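PDB 6J3A: gamma-glutamyltranspeptidase from Streptomyces lincolnensis, which probably acts as a gamma-glutamyltransferase-type enzyme of the Ntn-hydrolase clan, as one of the LmbA-like homologues of gamma-glutamyltranspeptidase. Local coordinates for residues Ala88-Leu93 against Thr463-Gly468; Val270-Pro275 against Val281-Leu286; Thr484-Leu489 against Gln508-Phe513. All blocks are in the same frame, centred on the assembly; numbering follows the deposited sequence.

Interaction 1: residues Ala88-Leu93 against Thr463-Gly468; sequences AHYKGL and TWLEEG
L465 lays its forked end against the root of the Y90 side chain, the two chains crossing at about a right angle. The leucine sits at the centre of an inverse gamma turn, closed by a weak bond from E466 N to W464 O, and the turn presents it to the short helix 87-92. One methyl does most of the work: L465 CD2 comes within 3.6 Å of Y90 CB and lies 3.9 Å from Y90 CD2, so it meets the ring obliquely where the ring joins its methylene. L465 CD1 also reaches Y90 CB, at 4.0 Å. The leucine CG stands beside its own backbone N (chi1 -60°), and from there both methyls face the helix.

The phenol end of Y90 belongs to another partner, since its OH is hydrogen-bonded to L104 O, which ties the far end of the ring. V98, from a neighbouring loop, packs on L465 as well. At the exposed side, the chain of K91 bends at its second and third torsions and passes beside the turn, leaving K91 CE 4.0 Å from L465 O.

Interaction 2: residues Val270-Pro275 against Val281-Leu286; sequences VCKAGP and VLLQQL
Strand 268-272 and helix 280-288, joined by a short connection, pack against each other through V270 and K272 on one side and L282, L283 and L286 on the other. The segments run nearly antiparallel, at 151°, with their axes 9.1 Å apart at closest approach.

V270 spreads its two methyls over different leucines. Its CG2 meets L286 CD1 at 3.7 Å, and its CG1 touches L282 CD2 more loosely, at 4.1 Å; in both cases the side chains cross at about a right angle. L283 comes in differently, sliding past V270 in the opposing direction until its CD2 is 3.5 Å from V270 O. The same methyl also lies against K272 CG, 3.8 Å away, and so touches both strand residues. This is a helix laid on a sheet, in keeping with the layered alpha-beta-beta-alpha sandwich of the Ntn hydrolases.

K272 is apolar along its chain and charged at its tip. With CG anti to the carbonyl carbon (chi1 -57°) and bends at the next two torsions, it curls past L282, its CE 4.1 Å from L282 CB. NZ then forms a salt bridge with D507 and hydrogen bonds with T484 OG1, S486 OG and P485 O, a full set of partners for a buried ammonium. A methionine in its place would probably leave the D507 carboxylate without this countercharge and strip both hydroxyls and the P485 carbonyl of a shared donor.

Within the helix, Q285 folds back on the preceding turn: its NE2 donates to V281 O at 3.0 Å, from above the carbonyl plane, while Q285 N reaches that oxygen from the opposite face.

Interaction 3: residues Thr484-Leu489 against Gln508-Phe513; sequences TPSIAL and QWQLHF
Polar groups carry this contact, and Q510 is the one helix residue that reaches across, to T484 and S486. With its first torsion at -82° and the chain extended beyond CG, Q510 spans the gap from the helix to the start of the strand. The amide carbon faces two oxygens of the strand segment: Q510 CD is 3.6 Å from T484 O and also 3.6 Å from S486 OG. Both the backbone carbonyl and the serine hydroxyl therefore border the amide group. S486 OG is hydrogen-bonded to the ammonium of K272. The same lysine bonds to T484 OG1, which D507 OD2 also engages. K272 thus ties both residues that border the Q510 amide, and D507, its salt-bridge partner, adds a second bond to T484.

Van der Waals contact adds little between the segments themselves. The buried Q510 side chain also touches L282 and F498.

Backbone bonds keep each partner in shape. In the helix, H512 N donates to Q508 O at 3.0 Å and F513 N to W509 O at 2.9 Å. The strand is bound along both edges, S486 pairing with F498, and I487 and L489 pairing with C271 and T269.

Aromatic and apolar contacts anchor the rest of the helix: F513 meets the F498 ring with the planes about 50° apart, H512 stacks on W538, and L511 rests on L282, Q285 and L286. Helix 506-519 thus lies beside helix 280-288 and covers one side of strands 486-490 and 493-499, while P485 and I487 pack toward strand 61-66 on the other, consistent with the layered alpha-beta-beta-alpha fold of the Ntn hydrolases.

Interactions 2 and 3 form one continuous region, their centres 8 Å apart, because strands 268-272 and 486-490 are antiparallel neighbours: C271 N lies 2.7 Å from I487 O, a probable hydrogen bond. Helices 280-288 and 506-519 lie side by side as well. Interaction 1 is remote, its centre 29 Å from that of interaction 2 and 33 Å from that of interaction 3, near the periphery of the chain. In sequence, its two segments span the whole of interaction 2, and interaction 3 follows after both. Residues far apart in sequence thus build a helix-on-sheet core, while a separate loop-to-helix contact joins outer parts of the same chain.

Interaction 1: residues Ala88-Leu93 against Thr463-Gly468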
# COMPACT_ATOMS: atom_id res chain seq x y z
N ALA A 88 39.01 29.29 8.13
CA ALA A 88 39.49 30.66 8.31
C ALA A 88 38.47 31.68 7.79
O ALA A 88 38.06 32.59 8.50
CB ALA A 88 40.84 30.85 7.62
N HIS A 89 38.06 31.48 6.55
CA HIS A 89 37.10 32.36 5.90
C HIS A 89 35.76 32.48 6.64
O HIS A 89 35.19 33.57 6.74
CB HIS A 89 36.85 31.91 4.48
CG HIS A 89 35.95 32.82 3.73
ND1 HIS A 89 34.58 32.69 3.76
CD2 HIS A 89 36.21 33.91 2.97
CE1 HIS A 89 34.04 33.64 3.03
NE2 HIS A 89 35.00 34.39 2.54
N TYR A 90 35.25 31.36 7.14
CA TYR A 90 33.97 31.33 7.87
C TYR A 90 34.14 32.00 9.24
O TYR A 90 33.31 32.81 9.65
CB TYR A 90 33.46 29.88 8.00
CG TYR A 90 32.76 29.34 6.76
CD1 TYR A 90 33.36 29.43 5.49
CD2 TYR A 90 31.50 28.74 6.84
CE1 TYR A 90 32.73 28.94 4.36
CE2 TYR A 90 30.85 28.25 5.70
CZ TYR A 90 31.48 28.36 4.47
OH TYR A 90 30.87 27.89 3.32
N LYS A 91 35.22 31.65 9.92
CA LYS A 91 35.63 32.34 11.15
C LYS A 91 35.75 33.85 10.94
O LYS A 91 35.36 34.63 11.82
CB LYS A 91 36.97 31.80 11.66
CG LYS A 91 36.89 30.54 12.52
CD LYS A 91 36.00 30.78 13.72
CE LYS A 91 36.51 30.09 14.97
NZ LYS A 91 35.51 30.25 16.06
N GLY A 92 36.27 34.24 9.77
CA GLY A 92 36.38 35.66 9.41
C GLY A 92 35.05 36.40 9.34
O GLY A 92 35.00 37.62 9.51
N LEU A 93 33.97 35.66 9.11
CA LEU A 93 32.62 36.20 9.16
C LEU A 93 31.99 36.17 10.56
O LEU A 93 30.79 36.37 10.69
CB LEU A 93 31.75 35.43 8.18
CG LEU A 93 32.26 35.45 6.74
CD1 LEU A 93 31.57 34.35 5.95
CD2 LEU A 93 32.01 36.81 6.10
N THR A 463 29.80 20.02 9.16
CA THR A 463 31.23 20.16 9.43
C THR A 463 31.46 21.02 10.67
O THR A 463 30.52 21.60 11.22
CB THR A 463 31.95 20.85 8.27
OG1 THR A 463 31.40 22.15 8.08
CG2 THR A 463 31.81 20.05 6.99
N TRP A 464 32.72 21.11 11.07
CA TRP A 464 33.12 21.97 12.17
C TRP A 464 34.01 23.12 11.72
O TRP A 464 34.92 22.93 10.91
CB TRP A 464 33.89 21.15 13.19
CG TRP A 464 33.07 20.14 13.91
CD1 TRP A 464 33.25 18.79 13.90
CD2 TRP A 464 31.96 20.40 14.78
NE1 TRP A 464 32.32 18.19 14.71
CE2 TRP A 464 31.51 19.15 15.27
CE3 TRP A 464 31.30 21.56 15.21
CZ2 TRP A 464 30.43 19.02 16.16
CZ3 TRP A 464 30.23 21.44 16.10
CH2 TRP A 464 29.80 20.17 16.56
N LEU A 465 33.75 24.30 12.29
CA LEU A 465 34.62 25.47 12.11
C LEU A 465 35.77 25.44 13.12
O LEU A 465 35.80 26.20 14.10
CB LEU A 465 33.80 26.76 12.23
CG LEU A 465 32.67 26.94 11.22
CD1 LEU A 465 32.03 28.30 11.40
CD2 LEU A 465 33.14 26.78 9.78
N GLU A 466 36.72 24.56 12.85
CA GLU A 466 37.82 24.26 13.76
C GLU A 466 38.75 23.35 13.00
O GLU A 466 38.30 22.35 12.44
CB GLU A 466 37.31 23.55 15.00
CG GLU A 466 38.34 23.32 16.09
CD GLU A 466 37.73 22.83 17.39
OE1 GLU A 466 36.48 22.80 17.51
OE2 GLU A 466 38.48 22.44 18.31
N GLU A 467 40.04 23.70 12.97
CA GLU A 467 41.02 22.94 12.21
C GLU A 467 41.48 21.66 12.92
O GLU A 467 41.26 21.49 14.13
CB GLU A 467 42.24 23.82 11.88
CG GLU A 467 41.98 24.87 10.79
CD GLU A 467 41.85 24.29 9.38
OE1 GLU A 467 41.91 25.08 8.42
OE2 GLU A 467 41.69 23.06 9.21
N GLY A 468 42.08 20.77 12.14
CA GLY A 468 42.75 19.58 12.64
C GLY A 468 41.88 18.39 12.99
O GLY A 468 42.36 17.46 13.64

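Interaction 2: residues Val270-Pro275 against Val281-Leu286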
# COMPACT_ATOMS: atom_id res chain seq x y z
N VAL A 270 26.20 -6.68 6.37
CA VAL A 270 25.54 -5.40 6.11
C VAL A 270 26.50 -4.51 5.34
O VAL A 270 27.66 -4.39 5.71
CB VAL A 270 25.13 -4.71 7.40
CG1 VAL A 270 24.32 -3.47 7.07
CG2 VAL A 270 24.30 -5.66 8.26
N CYS A 271 26.00 -3.89 4.27
CA CYS A 271 26.76 -2.94 3.45
C CYS A 271 26.27 -1.51 3.67
O CYS A 271 25.06 -1.27 3.67
CB CYS A 271 26.64 -3.28 1.96
SG CYS A 271 27.24 -4.94 1.59
N LYS A 272 27.22 -0.60 3.82
CA LYS A 272 26.95 0.82 4.07
C LYS A 272 27.89 1.69 3.26
O LYS A 272 28.85 1.20 2.68
CB LYS A 272 27.15 1.15 5.55
CG LYS A 272 26.31 0.32 6.51
CD LYS A 272 24.81 0.60 6.38
CE LYS A 272 24.42 1.92 7.02
NZ LYS A 272 23.09 2.41 6.59
N ALA A 273 27.63 2.99 3.26
CA ALA A 273 28.57 3.97 2.69
C ALA A 273 29.72 4.18 3.64
O ALA A 273 29.55 4.07 4.85
CB ALA A 273 27.87 5.29 2.42
N GLY A 274 30.89 4.50 3.08
CA GLY A 274 32.11 4.77 3.86
C GLY A 274 31.99 5.89 4.89
O GLY A 274 31.02 6.64 4.87
N PRO A 275 33.00 6.04 5.76
CA PRO A 275 32.91 6.92 6.94
C PRO A 275 32.85 8.43 6.68
O PRO A 275 32.72 9.20 7.64
CB PRO A 275 34.15 6.55 7.76
CG PRO A 275 35.13 6.05 6.75
CD PRO A 275 34.40 5.62 5.50
N VAL A 281 28.53 3.68 11.44
CA VAL A 281 28.08 3.66 12.84
C VAL A 281 27.08 2.53 13.13
O VAL A 281 27.00 2.06 14.27
CB VAL A 281 27.54 5.04 13.28
CG1 VAL A 281 26.06 5.22 12.95
CG2 VAL A 281 27.76 5.24 14.78
N LEU A 282 26.33 2.11 12.10
CA LEU A 282 25.48 0.91 12.17
C LEU A 282 26.36 -0.32 12.35
O LEU A 282 26.13 -1.15 13.24
CB LEU A 282 24.62 0.77 10.90
CG LEU A 282 23.42 -0.21 10.97
CD1 LEU A 282 22.29 0.19 10.02
CD2 LEU A 282 23.82 -1.67 10.74
N LEU A 283 27.38 -0.42 11.50
CA LEU A 283 28.34 -1.52 11.55
C LEU A 283 29.05 -1.58 12.93
O LEU A 283 29.21 -2.66 13.49
CB LEU A 283 29.35 -1.41 10.39
CG LEU A 283 28.83 -1.24 8.95
CD1 LEU A 283 29.93 -1.15 7.91
CD2 LEU A 283 27.92 -2.38 8.59
N GLN A 284 29.43 -0.43 13.47
CA GLN A 284 30.05 -0.37 14.81
C GLN A 284 29.11 -0.85 15.91
O GLN A 284 29.54 -1.49 16.87
CB GLN A 284 30.53 1.05 15.14
CG GLN A 284 31.86 1.41 14.48
CD GLN A 284 32.62 2.50 15.20
OE1 GLN A 284 32.98 3.50 14.59
NE2 GLN A 284 32.89 2.31 16.49
N GLN A 285 27.83 -0.56 15.75
CA GLN A 285 26.82 -1.06 16.69
C GLN A 285 26.70 -2.59 16.68
O GLN A 285 26.48 -3.20 17.72
CB GLN A 285 25.47 -0.40 16.41
CG GLN A 285 25.41 1.04 16.89
CD GLN A 285 24.15 1.74 16.44
OE1 GLN A 285 23.12 1.68 17.10
NE2 GLN A 285 24.21 2.41 15.30
N LEU A 286 26.85 -3.18 15.49
CA LEU A 286 26.80 -4.63 15.30
C LEU A 286 28.03 -5.30 15.88
O LEU A 286 27.93 -6.35 16.54
CB LEU A 286 26.72 -4.97 13.81
CG LEU A 286 25.42 -4.69 13.09
CD1 LEU A 286 25.60 -4.91 11.60
CD2 LEU A 286 24.31 -5.58 13.62

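Interaction 3: residues Thr484-Leu489 against Gln508-Phe513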
# COMPACT_ATOMS: atom_id res chain seq x y z
N THR A 484 22.44 7.58 4.78
CA THR A 484 23.01 6.27 5.00
C THR A 484 22.06 5.13 4.63
O THR A 484 21.42 4.52 5.50
CB THR A 484 23.51 6.14 6.46
OG1 THR A 484 23.99 4.81 6.66
CG2 THR A 484 22.43 6.49 7.49
N PRO A 485 22.01 4.79 3.33
CA PRO A 485 21.25 3.61 2.92
C PRO A 485 21.95 2.31 3.31
O PRO A 485 23.13 2.33 3.69
CB PRO A 485 21.15 3.75 1.40
CG PRO A 485 22.31 4.59 1.01
CD PRO A 485 22.71 5.42 2.20
N SER A 486 21.24 1.19 3.19
CA SER A 486 21.75 -0.13 3.56
C SER A 486 21.43 -1.16 2.50
O SER A 486 20.39 -1.08 1.83
CB SER A 486 21.14 -0.61 4.88
OG SER A 486 21.25 0.38 5.89
N ILE A 487 22.33 -2.12 2.36
CA ILE A 487 22.05 -3.37 1.68
C ILE A 487 22.54 -4.50 2.58
O ILE A 487 23.64 -4.44 3.12
CB ILE A 487 22.68 -3.42 0.26
CG1 ILE A 487 21.87 -2.53 -0.69
CG2 ILE A 487 22.72 -4.85 -0.26
CD1 ILE A 487 22.31 -2.56 -2.14
N ALA A 488 21.72 -5.53 2.76
CA ALA A 488 22.10 -6.68 3.59
C ALA A 488 22.26 -7.92 2.74
O ALA A 488 21.44 -8.20 1.88
CB ALA A 488 21.09 -6.93 4.70
N LEU A 489 23.35 -8.63 2.99
CA LEU A 489 23.61 -9.94 2.42
C LEU A 489 23.30 -11.03 3.45
O LEU A 489 23.42 -10.81 4.66
CB LEU A 489 25.06 -10.06 1.95
CG LEU A 489 25.73 -8.84 1.29
CD1 LEU A 489 27.13 -9.18 0.81
CD2 LEU A 489 24.89 -8.35 0.12
N GLN A 508 20.12 4.53 13.73
CA GLN A 508 19.59 3.93 14.96
C GLN A 508 18.37 3.10 14.56
O GLN A 508 18.27 1.90 14.86
CB GLN A 508 19.20 5.01 15.97
CG GLN A 508 20.28 6.04 16.27
CD GLN A 508 19.92 6.92 17.46
OE1 GLN A 508 19.62 6.42 18.55
NE2 GLN A 508 19.94 8.24 17.25
N TRP A 509 17.46 3.76 13.87
CA TRP A 509 16.23 3.13 13.44
C TRP A 509 16.50 1.93 12.55
O TRP A 509 15.87 0.88 12.72
CB TRP A 509 15.35 4.15 12.71
CG TRP A 509 14.71 5.19 13.61
CD1 TRP A 509 14.43 5.09 14.95
CD2 TRP A 509 14.22 6.46 13.19
NE1 TRP A 509 13.83 6.24 15.40
CE2 TRP A 509 13.67 7.10 14.34
CE3 TRP A 509 14.19 7.14 11.96
CZ2 TRP A 509 13.11 8.37 14.28
CZ3 TRP A 509 13.62 8.39 11.90
CH2 TRP A 509 13.10 9.00 13.06
N GLN A 510 17.44 2.08 11.63
CA GLN A 510 17.84 0.98 10.75
C GLN A 510 18.45 -0.18 11.51
O GLN A 510 18.17 -1.33 11.18
CB GLN A 510 18.81 1.46 9.67
CG GLN A 510 18.13 2.10 8.49
CD GLN A 510 19.11 2.74 7.53
OE1 GLN A 510 19.65 3.83 7.80
NE2 GLN A 510 19.35 2.08 6.40
N LEU A 511 19.30 0.11 12.50
CA LEU A 511 19.86 -0.95 13.34
C LEU A 511 18.74 -1.73 14.02
O LEU A 511 18.75 -2.96 14.02
CB LEU A 511 20.81 -0.43 14.41
CG LEU A 511 21.37 -1.62 15.23
CD1 LEU A 511 22.67 -2.12 14.64
CD2 LEU A 511 21.49 -1.31 16.71
N HIS A 512 17.77 -1.02 14.59
CA HIS A 512 16.66 -1.70 15.28
C HIS A 512 15.89 -2.56 14.27
O HIS A 512 15.63 -3.75 14.51
CB HIS A 512 15.75 -0.71 16.01
CG HIS A 512 16.49 0.32 16.80
ND1 HIS A 512 17.74 0.09 17.34
CD2 HIS A 512 16.18 1.60 17.12
CE1 HIS A 512 18.16 1.17 17.96
NE2 HIS A 512 17.23 2.11 17.84
N PHE A 513 15.57 -1.96 13.13
CA PHE A 513 14.88 -2.66 12.04
C PHE A 513 15.60 -3.92 11.58
O PHE A 513 15.02 -5.00 11.59
CB PHE A 513 14.73 -1.71 10.87
CG PHE A 513 14.31 -2.37 9.60
CD1 PHE A 513 13.01 -2.80 9.44
CD2 PHE A 513 15.21 -2.53 8.56
CE1 PHE A 513 12.61 -3.40 8.26
CE2 PHE A 513 14.81 -3.13 7.37
CZ PHE A 513 13.51 -3.56 7.22